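Local coordinates for protein interleukin-1beta (Gallus gallus, PDB 2WRY) that probably acts as a secreted pro-inflammatory cytokine that binds the interleukin-1 receptor, this chain being the C-terminal part of a longer protein, at residues F12-I17 with V44-A49. Sequence-based numbering, arbitrary orientation.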
ATOM      1  N   PHE A  12      -7.638  -4.311   7.607  1.00 16.33           N
ATOM      2  CA  PHE A  12      -8.076  -2.914   7.766  1.00 16.22           C
ATOM      3  C   PHE A  12      -8.931  -2.468   6.590  1.00 15.44           C
ATOM      4  O   PHE A  12      -8.658  -2.844   5.438  1.00 17.21           O
ATOM      5  CB  PHE A  12      -6.858  -1.964   7.834  1.00 15.98           C
ATOM      6  CG  PHE A  12      -6.061  -2.090   9.089  1.00 15.40           C
ATOM      7  CD1 PHE A  12      -6.389  -1.327  10.210  1.00 18.69           C
ATOM      8  CD2 PHE A  12      -4.964  -2.950   9.155  1.00 16.42           C
ATOM      9  CE1 PHE A  12      -5.651  -1.434  11.382  1.00 18.93           C
ATOM     10  CE2 PHE A  12      -4.221  -3.067  10.320  1.00 17.75           C
ATOM     11  CZ  PHE A  12      -4.574  -2.308  11.451  1.00 19.31           C
ATOM     12  N   ASP A  13      -9.932  -1.634   6.851  1.00 15.64           N
ATOM     13  CA  ASP A  13     -10.492  -0.828   5.778  1.00 15.76           C
ATOM     14  C   ASP A  13      -9.537   0.334   5.546  1.00 15.31           C
ATOM     15  O   ASP A  13      -8.853   0.766   6.476  1.00 14.79           O
ATOM     16  CB  ASP A  13     -11.868  -0.289   6.144  1.00 16.77           C
ATOM     17  CG  ASP A  13     -12.945  -1.305   5.954  1.00 22.03           C
ATOM     18  OD1 ASP A  13     -13.123  -1.803   4.815  1.00 25.67           O
ATOM     19  OD2 ASP A  13     -13.603  -1.604   6.961  1.00 28.76           O
ATOM     20  N   ILE A  14      -9.513   0.852   4.322  1.00 14.45           N
ATOM     21  CA  ILE A  14      -8.654   2.002   4.016  1.00 14.71           C
ATOM     22  C   ILE A  14      -9.369   2.971   3.096  1.00 14.37           C
ATOM     23  O   ILE A  14     -10.068   2.560   2.172  1.00 15.56           O
ATOM     24  CB  ILE A  14      -7.316   1.549   3.380  1.00 14.14           C
ATOM     25  CG1 ILE A  14      -6.404   2.758   3.101  1.00 14.17           C
ATOM     26  CG2 ILE A  14      -7.561   0.683   2.124  1.00 15.30           C
ATOM     27  CD1 ILE A  14      -4.955   2.389   2.735  1.00 14.42           C
ATOM     28  N   PHE A  15      -9.236   4.263   3.401  1.00 14.05           N
ATOM     29  CA  PHE A  15      -9.715   5.321   2.527  1.00 14.45           C
ATOM     30  C   PHE A  15      -8.595   6.346   2.453  1.00 13.40           C
ATOM     31  O   PHE A  15      -7.860   6.512   3.417  1.00 14.01           O
ATOM     32  CB  PHE A  15     -10.934   6.018   3.147  1.00 15.25           C
ATOM     33  CG  PHE A  15     -12.173   5.186   3.142  1.00 19.55           C
ATOM     34  CD1 PHE A  15     -13.067   5.262   2.076  1.00 22.52           C
ATOM     35  CD2 PHE A  15     -12.439   4.312   4.194  1.00 22.78           C
ATOM     36  CE1 PHE A  15     -14.241   4.486   2.056  1.00 24.02           C
ATOM     37  CE2 PHE A  15     -13.595   3.517   4.173  1.00 25.45           C
ATOM     38  CZ  PHE A  15     -14.488   3.612   3.106  1.00 25.85           C
ATOM     39  N   ASP A  16      -8.481   7.050   1.337  1.00 13.51           N
ATOM     40  CA  ASP A  16      -7.582   8.204   1.324  1.00 13.53           C
ATOM     41  C   ASP A  16      -8.246   9.388   2.005  1.00 13.93           C
ATOM     42  O   ASP A  16      -9.415   9.296   2.410  1.00 14.10           O
ATOM     43  CB  ASP A  16      -7.011   8.497  -0.072  1.00 14.55           C
ATOM     44  CG  ASP A  16      -7.995   9.140  -1.029  1.00 16.60           C
ATOM     45  OD1 ASP A  16      -9.078   9.662  -0.623  1.00 14.69           O
ATOM     46  OD2 ASP A  16      -7.671   9.118  -2.254  1.00 14.44           O
ATOM     47  N   ILE A  17      -7.508  10.492   2.139  1.00 14.24           N
ATOM     48  CA  ILE A  17      -7.989  11.665   2.885  1.00 15.82           C
ATOM     49  C   ILE A  17      -9.158  12.409   2.224  1.00 15.03           C
ATOM     50  O   ILE A  17      -9.791  13.301   2.856  1.00 17.49           O
ATOM     51  CB  ILE A  17      -6.781  12.661   3.157  1.00 17.57           C
ATOM     52  CG1 ILE A  17      -6.968  13.305   4.512  1.00 18.99           C
ATOM     53  CG2 ILE A  17      -6.545  13.672   1.997  1.00 16.45           C
ATOM     54  CD1 ILE A  17      -6.765  12.314   5.625  1.00 23.22           C
ATOM     55  N   VAL A  44     -11.783  -2.862  -1.652  1.00 15.98           N
ATOM     56  CA  VAL A  44     -10.629  -3.598  -1.207  1.00 15.89           C
ATOM     57  C   VAL A  44     -10.337  -3.330   0.274  1.00 16.53           C
ATOM     58  O   VAL A  44     -10.356  -2.178   0.703  1.00 17.48           O
ATOM     59  CB  VAL A  44      -9.418  -3.253  -2.115  1.00 17.08           C
ATOM     60  CG1 VAL A  44      -8.100  -3.601  -1.437  1.00 17.28           C
ATOM     61  CG2 VAL A  44      -9.586  -3.935  -3.477  1.00 17.27           C
ATOM     62  N   ARG A  45     -10.112  -4.395   1.044  1.00 15.08           N
ATOM     63  CA  ARG A  45      -9.557  -4.273   2.396  1.00 15.98           C
ATOM     64  C   ARG A  45      -8.109  -4.731   2.328  1.00 15.15           C
ATOM     65  O   ARG A  45      -7.730  -5.483   1.407  1.00 14.98           O
ATOM     66  CB  ARG A  45     -10.320  -5.123   3.416  1.00 17.16           C
ATOM     67  CG  ARG A  45     -11.696  -4.565   3.711  1.00 21.26           C
ATOM     68  CD  ARG A  45     -12.004  -4.588   5.203  1.00 30.36           C
ATOM     69  NE  ARG A  45     -11.985  -5.906   5.827  1.00 36.13           N
ATOM     70  CZ  ARG A  45     -11.826  -6.126   7.135  1.00 37.41           C
ATOM     71  NH1 ARG A  45     -11.658  -5.113   7.992  1.00 39.35           N
ATOM     72  NH2 ARG A  45     -11.836  -7.375   7.590  1.00 38.38           N
ATOM     73  N   LEU A  46      -7.287  -4.266   3.261  1.00 14.96           N
ATOM     74  CA  LEU A  46      -5.880  -4.665   3.286  1.00 14.54           C
ATOM     75  C   LEU A  46      -5.629  -5.647   4.413  1.00 15.60           C
ATOM     76  O   LEU A  46      -6.081  -5.433   5.543  1.00 16.84           O
ATOM     77  CB  LEU A  46      -4.948  -3.448   3.457  1.00 15.05           C
ATOM     78  CG  LEU A  46      -5.016  -2.368   2.375  1.00 14.76           C
ATOM     79  CD1 LEU A  46      -3.970  -1.283   2.644  1.00 14.55           C
ATOM     80  CD2 LEU A  46      -4.802  -2.959   0.939  1.00 15.76           C
ATOM     81  N   ASN A  47      -4.905  -6.717   4.124  1.00 15.45           N
ATOM     82  CA  ASN A  47      -4.454  -7.587   5.191  1.00 15.77           C
ATOM     83  C   ASN A  47      -3.022  -7.138   5.415  1.00 15.10           C
ATOM     84  O   ASN A  47      -2.128  -7.455   4.612  1.00 14.51           O
ATOM     85  CB  ASN A  47      -4.508  -9.062   4.769  1.00 17.56           C
ATOM     86  CG  ASN A  47      -5.031  -9.970   5.893  1.00 23.74           C
ATOM     87  OD1 ASN A  47      -4.962  -9.641   7.093  1.00 27.76           O
ATOM     88  ND2 ASN A  47      -5.490 -11.154   5.508  1.00 28.03           N
ATOM     89  N   ILE A  48      -2.824  -6.341   6.455  1.00 13.25           N
ATOM     90  CA  ILE A  48      -1.522  -5.734   6.734  1.00 13.62           C
ATOM     91  C   ILE A  48      -0.670  -6.660   7.579  1.00 13.96           C
ATOM     92  O   ILE A  48      -0.979  -6.921   8.752  1.00 15.60           O
ATOM     93  CB  ILE A  48      -1.655  -4.345   7.393  1.00 12.79           C
ATOM     94  CG1 ILE A  48      -2.500  -3.441   6.477  1.00 14.53           C
ATOM     95  CG2 ILE A  48      -0.245  -3.763   7.657  1.00 14.29           C
ATOM     96  CD1 ILE A  48      -2.576  -1.978   6.911  1.00 13.72           C
ATOM     97  N   ALA A  49       0.374  -7.210   6.962  1.00 14.03           N
ATOM     98  CA  ALA A  49       1.276  -8.119   7.684  1.00 14.22           C
ATOM     99  C   ALA A  49       2.338  -7.289   8.371  1.00 14.05           C
ATOM    100  O   ALA A  49       3.114  -6.580   7.707  1.00 13.88           O
ATOM    101  CB  ALA A  49       1.951  -9.073   6.723  1.00 14.76           C
TER
HETATM  102  O   HOH W   1     -11.472  -0.667   2.771  1.00 20.25           O
HETATM  103  O   HOH W   2     -10.372   0.578   0.061  1.00 18.08           O
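Two antiparallel strands of the beta-trefoil, 4-16 and 45-53, are joined at Phe12 and Leu46, near the end of their pairing, where a reciprocal pair of backbone hydrogen bonds makes this a hydrogen-bonded antiparallel pair before the strands splay apart. Phe12 N gives its hydrogen to Leu46 O at 2.8 Å, and Leu46 N returns one to Phe12 O at 2.9 Å. Beyond this pair, water replaces direct bonding: one molecule accepts from Ile14 N at 2.9 Å and lies within hydrogen-bonding distance of Val44 O and Asp13 OD1, while a second lies within hydrogen-bonding distance of the carbonyl oxygens of Ile14 and Val44. On the face carrying Phe12, Ile14, Leu46 and Ile48, the contact is apolar. The delta methyl of Ile48 approaches the Phe12 ring obliquely, CD1 lying 3.4 Å from Phe12 CD2, and the two side chains cross at about a right angle. Ile14 extends CG1 anti to its own nitrogen (chi1 -178°), which carries its CD1 to within 3.8 Å of Leu46 CD1. In this beta-trefoil Ile14, Leu46 and Ile48 are buried; Leu46 and Ile48 also touch strand 66-71, and Ile14 strand 157-160. On the opposite face Asp13 lies beside Arg45. Asp13 OD1 is 3.0 Å from Arg45 CD, against the aliphatic part of the arginine, whereas Asp13 OD2 stays 4.1 Å from Arg45 NH1, too far for a salt bridge. The carboxylate and guanidinium planes are turned 49° apart. Replacing Asp13 by an alanine is likely to cost the first water a possible partner and remove the carboxylate from beside the arginine.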